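PDB 6JJA: nucleocapsid protein CP17 from Extra small virus, which forms the T=1 icosahedral capsid of this single-stranded RNA satellite virus, sixty calcium-binding copies with a jelly-roll fold probably enclosing the genome. Local coordinates for residues T55-D60 / A165-W170. Numbering follows the deposited sequence.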
loop_
_atom_site.group_PDB
_atom_site.type_symbol
_atom_site.label_atom_id
_atom_site.label_comp_id
_atom_site.label_asym_id
_atom_site.label_seq_id
_atom_site.Cartn_x
_atom_site.Cartn_y
_atom_site.Cartn_z
ATOM N N THR A 55 61.839 -16.486 6.570
ATOM C CA THR A 55 61.887 -17.271 5.351
ATOM C C THR A 55 62.266 -18.703 5.693
ATOM O O THR A 55 62.995 -18.952 6.654
ATOM C CB THR A 55 62.878 -16.660 4.346
ATOM O OG1 THR A 55 62.674 -17.228 3.044
ATOM C CG2 THR A 55 64.296 -16.899 4.765
ATOM N N TRP A 56 61.749 -19.637 4.904
ATOM C CA TRP A 56 62.127 -21.036 5.021
ATOM C C TRP A 56 63.529 -21.266 4.490
ATOM O O TRP A 56 63.981 -20.592 3.563
ATOM C CB TRP A 56 61.156 -21.925 4.259
ATOM C CG TRP A 56 59.766 -21.877 4.742
ATOM C CD1 TRP A 56 58.809 -20.998 4.374
ATOM C CD2 TRP A 56 59.159 -22.757 5.682
ATOM N NE1 TRP A 56 57.645 -21.263 5.029
ATOM C CE2 TRP A 56 57.835 -22.343 5.844
ATOM C CE3 TRP A 56 59.610 -23.851 6.413
ATOM C CZ2 TRP A 56 56.962 -22.979 6.696
ATOM C CZ3 TRP A 56 58.740 -24.479 7.256
ATOM C CH2 TRP A 56 57.437 -24.048 7.394
ATOM N N ILE A 57 64.206 -22.249 5.070
ATOM C CA ILE A 57 65.545 -22.629 4.666
ATOM C C ILE A 57 65.594 -24.145 4.526
ATOM O O ILE A 57 64.690 -24.862 4.949
ATOM C CB ILE A 57 66.616 -22.126 5.646
ATOM C CG1 ILE A 57 66.434 -22.742 7.021
ATOM C CG2 ILE A 57 66.517 -20.661 5.778
ATOM C CD1 ILE A 57 67.601 -22.571 7.904
ATOM N N ASP A 58 66.672 -24.622 3.915
ATOM C CA ASP A 58 66.921 -26.040 3.731
ATOM C C ASP A 58 68.290 -26.370 4.297
ATOM O O ASP A 58 69.247 -25.623 4.082
ATOM C CB ASP A 58 66.849 -26.428 2.258
ATOM C CG ASP A 58 68.031 -25.925 1.459
ATOM O OD1 ASP A 58 68.438 -24.764 1.668
ATOM O OD2 ASP A 58 68.553 -26.686 0.619
ATOM N N ILE A 59 68.381 -27.481 5.013
ATOM C CA ILE A 59 69.590 -27.865 5.725
ATOM C C ILE A 59 70.132 -29.156 5.128
ATOM O O ILE A 59 69.366 -30.066 4.791
ATOM C CB ILE A 59 69.295 -27.997 7.229
ATOM C CG1 ILE A 59 68.652 -26.703 7.725
ATOM C CG2 ILE A 59 70.553 -28.240 7.999
ATOM C CD1 ILE A 59 67.964 -26.803 9.014
ATOM N N ASP A 60 71.461 -29.233 5.007
ATOM C CA ASP A 60 72.096 -30.256 4.182
ATOM C C ASP A 60 71.964 -31.644 4.793
ATOM O O ASP A 60 71.539 -32.588 4.120
ATOM C CB ASP A 60 73.576 -29.919 3.963
ATOM C CG ASP A 60 74.340 -29.753 5.262
ATOM O OD1 ASP A 60 73.774 -30.063 6.330
ATOM O OD2 ASP A 60 75.506 -29.314 5.216
ATOM N N ALA A 165 62.827 -25.231 7.758
ATOM C CA ALA A 165 62.728 -24.451 8.974
ATOM C C ALA A 165 62.411 -23.013 8.634
ATOM O O ALA A 165 63.051 -22.419 7.766
ATOM C CB ALA A 165 64.014 -24.529 9.772
ATOM N N LEU A 166 61.425 -22.460 9.325
ATOM C CA LEU A 166 61.063 -21.059 9.198
ATOM C C LEU A 166 61.810 -20.290 10.271
ATOM O O LEU A 166 61.567 -20.468 11.463
ATOM C CB LEU A 166 59.562 -20.895 9.324
ATOM C CG LEU A 166 58.921 -19.540 9.166
ATOM C CD1 LEU A 166 58.950 -19.095 7.765
ATOM C CD2 LEU A 166 57.535 -19.673 9.622
ATOM N N VAL A 167 62.731 -19.444 9.843
ATOM C CA VAL A 167 63.580 -18.687 10.737
ATOM C C VAL A 167 63.326 -17.208 10.517
ATOM O O VAL A 167 62.856 -16.791 9.456
ATOM C CB VAL A 167 65.059 -19.036 10.516
ATOM C CG1 VAL A 167 65.318 -20.441 10.943
ATOM C CG2 VAL A 167 65.418 -18.832 9.086
ATOM N N THR A 168 63.636 -16.420 11.529
ATOM C CA THR A 168 63.651 -14.970 11.442
ATOM C C THR A 168 65.076 -14.561 11.762
ATOM O O THR A 168 65.455 -14.467 12.928
ATOM C CB THR A 168 62.654 -14.339 12.405
ATOM O OG1 THR A 168 61.461 -15.127 12.452
ATOM C CG2 THR A 168 62.289 -12.949 11.981
ATOM N N TYR A 169 65.868 -14.330 10.728
ATOM C CA TYR A 169 67.269 -14.003 10.884
ATOM C C TYR A 169 67.479 -12.512 10.698
ATOM O O TYR A 169 66.662 -11.813 10.096
ATOM C CB TYR A 169 68.145 -14.801 9.911
ATOM C CG TYR A 169 67.947 -14.499 8.454
ATOM C CD1 TYR A 169 66.864 -15.003 7.767
ATOM C CD2 TYR A 169 68.856 -13.734 7.760
ATOM C CE1 TYR A 169 66.682 -14.735 6.453
ATOM C CE2 TYR A 169 68.680 -13.462 6.443
ATOM C CZ TYR A 169 67.596 -13.961 5.789
ATOM O OH TYR A 169 67.433 -13.680 4.456
ATOM N N TRP A 170 68.587 -12.031 11.246
ATOM C CA TRP A 170 68.957 -10.637 11.134
ATOM C C TRP A 170 70.435 -10.517 11.455
ATOM O O TRP A 170 71.019 -11.377 12.114
ATOM C CB TRP A 170 68.109 -9.739 12.041
ATOM C CG TRP A 170 68.290 -9.928 13.499
ATOM C CD1 TRP A 170 69.162 -9.276 14.298
ATOM C CD2 TRP A 170 67.563 -10.816 14.348
ATOM N NE1 TRP A 170 69.045 -9.708 15.581
ATOM C CE2 TRP A 170 68.061 -10.652 15.638
ATOM C CE3 TRP A 170 66.546 -11.736 14.137
ATOM C CZ2 TRP A 170 67.586 -11.377 16.706
ATOM C CZ3 TRP A 170 66.083 -12.441 15.184
ATOM C CH2 TRP A 170 66.596 -12.266 16.458
#
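Trp-56 lies flat against Leu-166 at a non-hydrogen-bonded pair of the two antiparallel strands, their CA atoms 4.3 Å apart. With CG anti to the backbone N (chi1 -177°), the leucine side chain runs across the indole. Its CB sits over the centre of the ring system, 3.9 Å above the plane, and beyond CG the branch CD1 comes down on the five-membered ring, 3.8 Å from its centroid and 13° off the normal, a CH-pi contact made over the face. In the backbone, Trp-56 CA makes a CA-H...O contact with Ala-165 O, which also accepts the bond from Ile-57 N at 2.9 Å; this oxygen thus receives one N-H bond and one weaker C-H contact.

Hydrogen-bonded pairs flank the Trp-56/Leu-166 step. Thr-55 and Val-167 exchange two bonds, the one from Val-167 N to Thr-55 O being almost straight at the hydrogen (176°), whereas in the Ile-57/Ala-165 pair the bond from Ala-165 N to Ile-57 O is weak. On the sheet face bearing Thr-55, Ile-57, Ala-165 and Val-167, Ile-57 divides its branches: CG1 packs on Ala-165 CB, and CG2 meets Val-167 CG2 at 3.9 Å, the two side chains crossing at about a right angle. Farther along, Thr-55 CG2 reaches the edge of the Tyr-169 ring, near its plane, 3.6 Å from CE1.

Helix 73-80 packs against the face bearing Ile-57, Ala-165 and Tyr-169 through Arg-79, Tyr-76 and Ile-80, while Tyr-38 of a neighbouring subunit packs on Trp-56. Strand 52-59, the outermost of its sheet within this chain, pairs with 162-171 in one of the two four-stranded antiparallel sheets of the canonical viral jelly-roll beta-barrel.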